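Local coordinates for variant surface glycoprotein MITAT 1.1 (Trypanosoma brucei brucei, PDB 5LY9), which forms, as a GPI-anchored dimer, part of the dense surface coat whose antigenically distinct variants let the trypanosome evade the host immune response, at residues A[193-207]-A[215-227]. Residues are numbered along the deposited sequence; the frame is centred on the assembly and turned at random.
Sequences LSGHSTNGYPTTSAL and AGYMTIPNTQVEA
Q224 lies over the imidazole of H196 where two loops of the elongated N-terminal domain of an A-type VSG meet, at the end of the molecule that carries the N-terminus. The 193-207 loop precedes strand 211-213; the 215-227 segment runs through the neighbouring antiparallel strand 218-220 before turning back in an inverse gamma turn centred on Q224.

H196 reaches outward from a CB that rests on the backbone of T223, 3.9 Å from T223 C. With CG anti to the backbone N (chi1 -171°), the ring is carried against the backbone of N222 and T223 and the side chain of Q224. Along its edge, CD2 meets N222 O, roughly in the ring plane. Q224 CG lies over one face in a CH-pi contact, 3.8 Å from the ring centroid, and Q224 CD reaches on to CE1. A water 2.7 Å from H196 ND1 accepts from N199 N and from Q224 NE2, tying the ring to both segments. N199 ND2 and Q224 NE2 are both donors and merely lie close; N199 ND2 bonds to E2 instead. The base of H196 is fixed by an ST turn in which its N donates to S194 OG, itself bonded to E2.

One residue before H196, G195 N donates to P221 O at 2.6 Å, a short but bent bond (137° at the hydrogen). The I220 CG2 methyl packs against this backbone, 3.7 Å from G195 N. Beyond it, L193 CD2 reaches M218 SD, the two side chains crossing at about a right angle, while a second water links L193 O to V225 O.

At the far end of the 193-207 loop, N222 holds its CG between its backbone N and carbonyl carbon, and ND2 donates to L207 O at 3.0 Å, the acceptor lying within 10° of the amide plane.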
ATOM      1  N   LEU A 193       0.402 -18.631  31.928  1.00 24.51           N
ATOM      2  CA  LEU A 193      -0.911 -18.991  31.444  1.00 25.06           C
ATOM      3  C   LEU A 193      -1.947 -19.109  32.540  1.00 24.41           C
ATOM      4  O   LEU A 193      -3.104 -19.532  32.264  1.00 24.29           O
ATOM      5  CB  LEU A 193      -0.850 -20.254  30.578  1.00 24.41           C
ATOM      6  CG  LEU A 193      -0.028 -20.057  29.305  1.00 26.90           C
ATOM      7  CD1 LEU A 193      -0.013 -21.324  28.496  1.00 27.57           C
ATOM      8  CD2 LEU A 193      -0.508 -18.930  28.424  1.00 27.15           C
ATOM      9  N   SER A 194      -1.592 -18.785  33.788  1.00 24.67           N
ATOM     10  CA  SER A 194      -2.635 -18.718  34.848  1.00 23.99           C
ATOM     11  C   SER A 194      -2.453 -17.462  35.630  1.00 25.15           C
ATOM     12  O   SER A 194      -1.346 -17.155  36.066  1.00 24.91           O
ATOM     13  CB  SER A 194      -2.627 -19.920  35.807  1.00 24.50           C
ATOM     14  OG  SER A 194      -3.437 -19.614  36.958  1.00 24.47           O
ATOM     15  N   GLY A 195      -3.526 -16.678  35.699  1.00 24.03           N
ATOM     16  CA  GLY A 195      -3.540 -15.457  36.530  1.00 24.33           C
ATOM     17  C   GLY A 195      -4.066 -15.705  37.960  1.00 24.75           C
ATOM     18  O   GLY A 195      -4.432 -14.744  38.665  1.00 25.50           O
ATOM     19  N   HIS A 196      -4.080 -16.947  38.427  1.00 24.11           N
ATOM     20  CA  HIS A 196      -4.416 -17.245  39.819  1.00 26.27           C
ATOM     21  C   HIS A 196      -3.160 -17.400  40.645  1.00 26.99           C
ATOM     22  O   HIS A 196      -2.170 -17.946  40.184  1.00 27.08           O
ATOM     23  CB  HIS A 196      -5.346 -18.448  39.891  1.00 26.67           C
ATOM     24  CG  HIS A 196      -5.894 -18.669  41.250  1.00 27.98           C
ATOM     25  ND1 HIS A 196      -5.249 -19.455  42.172  1.00 28.49           N
ATOM     26  CD2 HIS A 196      -7.027 -18.207  41.838  1.00 28.52           C
ATOM     27  CE1 HIS A 196      -5.944 -19.443  43.306  1.00 29.87           C
ATOM     28  NE2 HIS A 196      -7.033 -18.703  43.124  1.00 29.64           N
ATOM     29  N   SER A 197      -3.173 -16.985  41.904  1.00 27.50           N
ATOM     30  CA  SER A 197      -1.906 -16.814  42.659  1.00 29.30           C
ATOM     31  C   SER A 197      -1.297 -18.089  43.320  1.00 29.80           C
ATOM     32  O   SER A 197      -0.135 -18.111  43.656  1.00 30.65           O
ATOM     33  CB  SER A 197      -2.088 -15.760  43.774  1.00 31.47           C
ATOM     34  OG  SER A 197      -3.258 -16.079  44.489  1.00 34.23           O
ATOM     35  N   THR A 198      -2.083 -19.125  43.505  1.00 29.59           N
ATOM     36  CA  THR A 198      -1.555 -20.325  44.207  1.00 30.63           C
ATOM     37  C   THR A 198      -0.552 -21.030  43.317  1.00 30.96           C
ATOM     38  O   THR A 198       0.557 -21.352  43.787  1.00 30.23           O
ATOM     39  CB  THR A 198      -2.679 -21.270  44.553  1.00 31.38           C
ATOM     40  OG1 THR A 198      -3.624 -20.572  45.358  1.00 30.59           O
ATOM     41  CG2 THR A 198      -2.139 -22.523  45.290  1.00 34.80           C
ATOM     42  N   ASN A 199      -0.907 -21.280  42.036  1.00 27.86           N
ATOM     43  CA  ASN A 199       0.006 -21.973  41.114  1.00 27.68           C
ATOM     44  C   ASN A 199       0.436 -21.145  39.886  1.00 26.23           C
ATOM     45  O   ASN A 199       1.373 -21.521  39.200  1.00 27.92           O
ATOM     46  CB  ASN A 199      -0.653 -23.199  40.538  1.00 29.20           C
ATOM     47  CG  ASN A 199      -1.179 -24.135  41.595  1.00 29.39           C
ATOM     48  OD1 ASN A 199      -0.478 -24.421  42.553  1.00 29.28           O
ATOM     49  ND2 ASN A 199      -2.390 -24.619  41.405  1.00 29.21           N
ATOM     50  N   GLY A 200      -0.250 -20.053  39.642  1.00 25.52           N
ATOM     51  CA  GLY A 200       0.076 -19.205  38.499  1.00 24.93           C
ATOM     52  C   GLY A 200       1.046 -18.091  38.714  1.00 25.10           C
ATOM     53  O   GLY A 200       1.838 -18.082  39.687  1.00 25.14           O
ATOM     54  N   TYR A 201       0.979 -17.131  37.795  1.00 23.81           N
ATOM     55  CA  TYR A 201       1.883 -16.018  37.709  1.00 23.85           C
ATOM     56  C   TYR A 201       1.921 -15.104  38.948  1.00 24.90           C
ATOM     57  O   TYR A 201       2.986 -14.899  39.496  1.00 26.68           O
ATOM     58  CB  TYR A 201       1.633 -15.223  36.414  1.00 23.71           C
ATOM     59  CG  TYR A 201       2.331 -13.867  36.400  1.00 23.75           C
ATOM     60  CD1 TYR A 201       3.647 -13.782  36.008  1.00 24.65           C
ATOM     61  CD2 TYR A 201       1.713 -12.714  36.914  1.00 24.40           C
ATOM     62  CE1 TYR A 201       4.318 -12.557  36.060  1.00 25.89           C
ATOM     63  CE2 TYR A 201       2.356 -11.480  36.943  1.00 23.49           C
ATOM     64  CZ  TYR A 201       3.663 -11.414  36.563  1.00 24.85           C
ATOM     65  OH  TYR A 201       4.305 -10.223  36.546  1.00 25.87           O
ATOM     66  N   PRO A 202       0.765 -14.535  39.393  1.00 25.27           N
ATOM     67  CA  PRO A 202       0.859 -13.447  40.332  1.00 25.43           C
ATOM     68  C   PRO A 202       1.149 -13.887  41.771  1.00 26.88           C
ATOM     69  O   PRO A 202       0.731 -14.952  42.149  1.00 28.41           O
ATOM     70  CB  PRO A 202      -0.510 -12.806  40.212  1.00 25.23           C
ATOM     71  CG  PRO A 202      -1.402 -13.958  40.034  1.00 25.29           C
ATOM     72  CD  PRO A 202      -0.651 -14.840  39.068  1.00 25.05           C
ATOM     73  N   THR A 203       1.786 -12.985  42.542  1.00 27.22           N
ATOM     74  CA  THR A 203       2.046 -13.175  43.964  1.00 28.49           C
ATOM     75  C   THR A 203       0.874 -12.732  44.792  1.00 28.86           C
ATOM     76  O   THR A 203       0.361 -11.637  44.661  1.00 29.27           O
ATOM     77  CB  THR A 203       3.230 -12.355  44.380  1.00 29.21           C
ATOM     78  OG1 THR A 203       4.360 -12.730  43.555  1.00 29.28           O
ATOM     79  CG2 THR A 203       3.583 -12.583  45.844  1.00 31.63           C
ATOM     80  N   THR A 204       0.449 -13.631  45.669  1.00 30.35           N
ATOM     81  CA  THR A 204      -0.622 -13.390  46.696  1.00 31.17           C
ATOM     82  C   THR A 204      -2.042 -13.173  46.184  1.00 32.42           C
ATOM     83  O   THR A 204      -2.981 -13.835  46.627  1.00 31.62           O
ATOM     84  CB  THR A 204      -0.126 -12.332  47.675  1.00 31.88           C
ATOM     85  OG1 THR A 204       1.117 -12.843  48.268  1.00 33.55           O
ATOM     86  CG2 THR A 204      -1.161 -12.047  48.711  1.00 32.51           C
ATOM     87  N   SER A 205      -2.226 -12.248  45.249  1.00 31.47           N
ATOM     88  CA  SER A 205      -3.550 -11.872  44.826  1.00 32.52           C
ATOM     89  C   SER A 205      -3.630 -12.378  43.420  1.00 31.31           C
ATOM     90  O   SER A 205      -2.684 -12.196  42.705  1.00 29.21           O
ATOM     91  CB  SER A 205      -3.709 -10.354  44.778  1.00 34.18           C
ATOM     92  OG  SER A 205      -3.638  -9.811  46.116  1.00 37.36           O
ATOM     93  N   ALA A 206      -4.775 -12.901  43.032  1.00 29.41           N
ATOM     94  CA  ALA A 206      -5.007 -13.224  41.633  1.00 29.53           C
ATOM     95  C   ALA A 206      -5.045 -11.937  40.777  1.00 28.73           C
ATOM     96  O   ALA A 206      -5.222 -10.797  41.283  1.00 28.16           O
ATOM     97  CB  ALA A 206      -6.321 -13.973  41.501  1.00 30.24           C
ATOM     98  N   LEU A 207      -4.932 -12.088  39.449  1.00 26.41           N
ATOM     99  CA  LEU A 207      -5.121 -10.929  38.607  1.00 26.20           C
ATOM    100  C   LEU A 207      -6.515 -10.355  38.830  1.00 26.39           C
ATOM    101  O   LEU A 207      -7.479 -11.100  39.012  1.00 27.44           O
ATOM    102  CB  LEU A 207      -4.889 -11.304  37.155  1.00 25.75           C
ATOM    103  CG  LEU A 207      -3.510 -11.797  36.717  1.00 24.82           C
ATOM    104  CD1 LEU A 207      -3.542 -12.053  35.201  1.00 25.56           C
ATOM    105  CD2 LEU A 207      -2.397 -10.901  37.197  1.00 25.56           C
ATOM    106  N   ALA A 215      -3.746 -10.569  20.862  1.00 22.19           N
ATOM    107  CA  ALA A 215      -4.737  -9.631  20.273  1.00 22.33           C
ATOM    108  C   ALA A 215      -6.189 -10.098  20.407  1.00 21.90           C
ATOM    109  O   ALA A 215      -7.034  -9.896  19.546  1.00 20.80           O
ATOM    110  CB  ALA A 215      -4.357  -9.362  18.823  1.00 22.65           C
ATOM    111  N   GLY A 216      -6.495 -10.675  21.559  1.00 21.92           N
ATOM    112  CA  GLY A 216      -7.855 -11.084  21.885  1.00 23.27           C
ATOM    113  C   GLY A 216      -8.183 -12.552  21.656  1.00 23.22           C
ATOM    114  O   GLY A 216      -9.262 -13.004  22.001  1.00 25.93           O
ATOM    115  N   TYR A 217      -7.312 -13.314  21.034  1.00 22.13           N
ATOM    116  CA  TYR A 217      -7.596 -14.701  20.765  1.00 21.52           C
ATOM    117  C   TYR A 217      -7.602 -15.538  22.028  1.00 22.43           C
ATOM    118  O   TYR A 217      -8.465 -16.448  22.199  1.00 22.73           O
ATOM    119  CB  TYR A 217      -6.531 -15.253  19.784  1.00 21.69           C
ATOM    120  CG  TYR A 217      -6.516 -16.705  19.532  1.00 21.02           C
ATOM    121  CD1 TYR A 217      -7.680 -17.406  19.230  1.00 21.76           C
ATOM    122  CD2 TYR A 217      -5.336 -17.390  19.514  1.00 21.86           C
ATOM    123  CE1 TYR A 217      -7.635 -18.771  18.984  1.00 22.08           C
ATOM    124  CE2 TYR A 217      -5.282 -18.744  19.276  1.00 21.38           C
ATOM    125  CZ  TYR A 217      -6.406 -19.446  18.937  1.00 21.87           C
ATOM    126  OH  TYR A 217      -6.371 -20.821  18.712  1.00 21.84           O
ATOM    127  N   MET A 218      -6.650 -15.250  22.919  1.00 20.66           N
ATOM    128  CA  MET A 218      -6.396 -16.081  24.094  1.00 22.07           C
ATOM    129  C   MET A 218      -6.799 -15.344  25.354  1.00 22.33           C
ATOM    130  O   MET A 218      -6.479 -14.181  25.510  1.00 22.88           O
ATOM    131  CB  MET A 218      -4.928 -16.530  24.212  1.00 23.42           C
ATOM    132  CG  MET A 218      -4.633 -17.292  25.512  1.00 25.85           C
ATOM    133  SD  MET A 218      -2.860 -17.724  25.645  1.00 28.94           S
ATOM    134  CE  MET A 218      -3.010 -19.133  24.771  1.00 26.12           C
ATOM    135  N   THR A 219      -7.510 -16.035  26.231  1.00 22.66           N
ATOM    136  CA  THR A 219      -7.842 -15.499  27.566  1.00 23.65           C
ATOM    137  C   THR A 219      -7.012 -16.263  28.604  1.00 23.83           C
ATOM    138  O   THR A 219      -7.081 -17.472  28.618  1.00 24.70           O
ATOM    139  CB  THR A 219      -9.353 -15.681  27.884  1.00 25.74           C
ATOM    140  OG1 THR A 219     -10.128 -15.077  26.873  1.00 27.03           O
ATOM    141  CG2 THR A 219      -9.725 -15.027  29.311  1.00 26.81           C
ATOM    142  N   ILE A 220      -6.254 -15.549  29.455  1.00 23.05           N
ATOM    143  CA  ILE A 220      -5.545 -16.086  30.569  1.00 23.31           C
ATOM    144  C   ILE A 220      -6.479 -15.914  31.806  1.00 24.22           C
ATOM    145  O   ILE A 220      -6.920 -14.820  32.107  1.00 23.85           O
ATOM    146  CB  ILE A 220      -4.262 -15.341  30.780  1.00 24.21           C
ATOM    147  CG1 ILE A 220      -3.363 -15.587  29.562  1.00 24.66           C
ATOM    148  CG2 ILE A 220      -3.594 -15.790  32.088  1.00 24.24           C
ATOM    149  CD1 ILE A 220      -1.977 -14.909  29.556  1.00 24.90           C
ATOM    150  N   PRO A 221      -6.827 -17.014  32.443  1.00 23.52           N
ATOM    151  CA  PRO A 221      -7.799 -16.990  33.526  1.00 24.13           C
ATOM    152  C   PRO A 221      -7.238 -16.367  34.786  1.00 25.27           C
ATOM    153  O   PRO A 221      -6.016 -16.288  34.960  1.00 23.77           O
ATOM    154  CB  PRO A 221      -8.071 -18.457  33.756  1.00 24.96           C
ATOM    155  CG  PRO A 221      -6.784 -19.145  33.451  1.00 24.30           C
ATOM    156  CD  PRO A 221      -6.244 -18.340  32.253  1.00 23.49           C
ATOM    157  N   ASN A 222      -8.132 -15.857  35.643  1.00 25.12           N
ATOM    158  CA  ASN A 222      -7.693 -15.520  37.030  1.00 26.81           C
ATOM    159  C   ASN A 222      -8.300 -16.508  38.033  1.00 26.92           C
ATOM    160  O   ASN A 222      -8.495 -16.139  39.195  1.00 27.41           O
ATOM    161  CB  ASN A 222      -7.984 -14.062  37.405  1.00 26.25           C
ATOM    162  CG  ASN A 222      -9.474 -13.722  37.422  1.00 28.42           C
ATOM    163  OD1 ASN A 222     -10.290 -14.524  37.079  1.00 26.39           O
ATOM    164  ND2 ASN A 222      -9.812 -12.491  37.807  1.00 29.68           N
ATOM    165  N   THR A 223      -8.591 -17.728  37.569  1.00 27.41           N
ATOM    166  CA  THR A 223      -9.152 -18.839  38.356  1.00 28.03           C
ATOM    167  C   THR A 223      -8.284 -20.043  37.964  1.00 27.60           C
ATOM    168  O   THR A 223      -7.556 -20.009  36.956  1.00 26.59           O
ATOM    169  CB  THR A 223     -10.596 -19.124  38.013  1.00 28.23           C
ATOM    170  OG1 THR A 223     -10.754 -19.322  36.590  1.00 28.97           O
ATOM    171  CG2 THR A 223     -11.535 -17.954  38.503  1.00 28.93           C
ATOM    172  N   GLN A 224      -8.391 -21.134  38.700  1.00 27.29           N
ATOM    173  CA  GLN A 224      -7.553 -22.335  38.495  1.00 28.06           C
ATOM    174  C   GLN A 224      -8.052 -23.193  37.371  1.00 27.25           C
ATOM    175  O   GLN A 224      -8.488 -24.337  37.552  1.00 27.80           O
ATOM    176  CB  GLN A 224      -7.472 -23.154  39.787  1.00 29.20           C
ATOM    177  CG  GLN A 224      -6.810 -22.375  40.884  1.00 30.90           C
ATOM    178  CD  GLN A 224      -6.583 -23.249  42.133  1.00 33.51           C
ATOM    179  OE1 GLN A 224      -7.523 -23.753  42.723  1.00 35.62           O
ATOM    180  NE2 GLN A 224      -5.335 -23.371  42.543  1.00 32.48           N
ATOM    181  N   VAL A 225      -7.938 -22.654  36.165  1.00 26.45           N
ATOM    182  CA  VAL A 225      -8.353 -23.376  34.961  1.00 26.03           C
ATOM    183  C   VAL A 225      -7.321 -23.135  33.846  1.00 25.23           C
ATOM    184  O   VAL A 225      -6.312 -22.468  34.032  1.00 25.41           O
ATOM    185  CB  VAL A 225      -9.764 -22.996  34.473  1.00 25.77           C
ATOM    186  CG1 VAL A 225     -10.821 -23.359  35.505  1.00 27.44           C
ATOM    187  CG2 VAL A 225      -9.879 -21.505  34.101  1.00 26.14           C
ATOM    188  N   GLU A 226      -7.594 -23.721  32.709  1.00 24.84           N
ATOM    189  CA  GLU A 226      -6.778 -23.558  31.500  1.00 25.17           C
ATOM    190  C   GLU A 226      -7.146 -22.259  30.791  1.00 23.80           C
ATOM    191  O   GLU A 226      -8.242 -21.716  30.952  1.00 24.52           O
ATOM    192  CB  GLU A 226      -7.015 -24.751  30.584  1.00 25.28           C
ATOM    193  CG  GLU A 226      -6.399 -26.017  31.187  1.00 25.90           C
ATOM    194  CD  GLU A 226      -7.022 -27.315  30.671  1.00 27.78           C
ATOM    195  OE1 GLU A 226      -7.735 -27.314  29.616  1.00 26.92           O
ATOM    196  OE2 GLU A 226      -6.698 -28.360  31.305  1.00 28.06           O
ATOM    197  N   ALA A 227      -6.200 -21.756  30.043  1.00 22.24           N
ATOM    198  CA  ALA A 227      -6.483 -20.641  29.134  1.00 22.60           C
ATOM    199  C   ALA A 227      -7.597 -20.991  28.159  1.00 23.31           C
ATOM    200  O   ALA A 227      -7.811 -22.173  27.860  1.00 23.17           O
ATOM    201  CB  ALA A 227      -5.239 -20.309  28.348  1.00 21.72           C
TER
HETATM  202  O   HOH W   1      -3.718 -22.039  32.884  1.00 23.17           O
HETATM  203  O   HOH W   2      -3.525 -21.241  41.142  1.00 26.88           O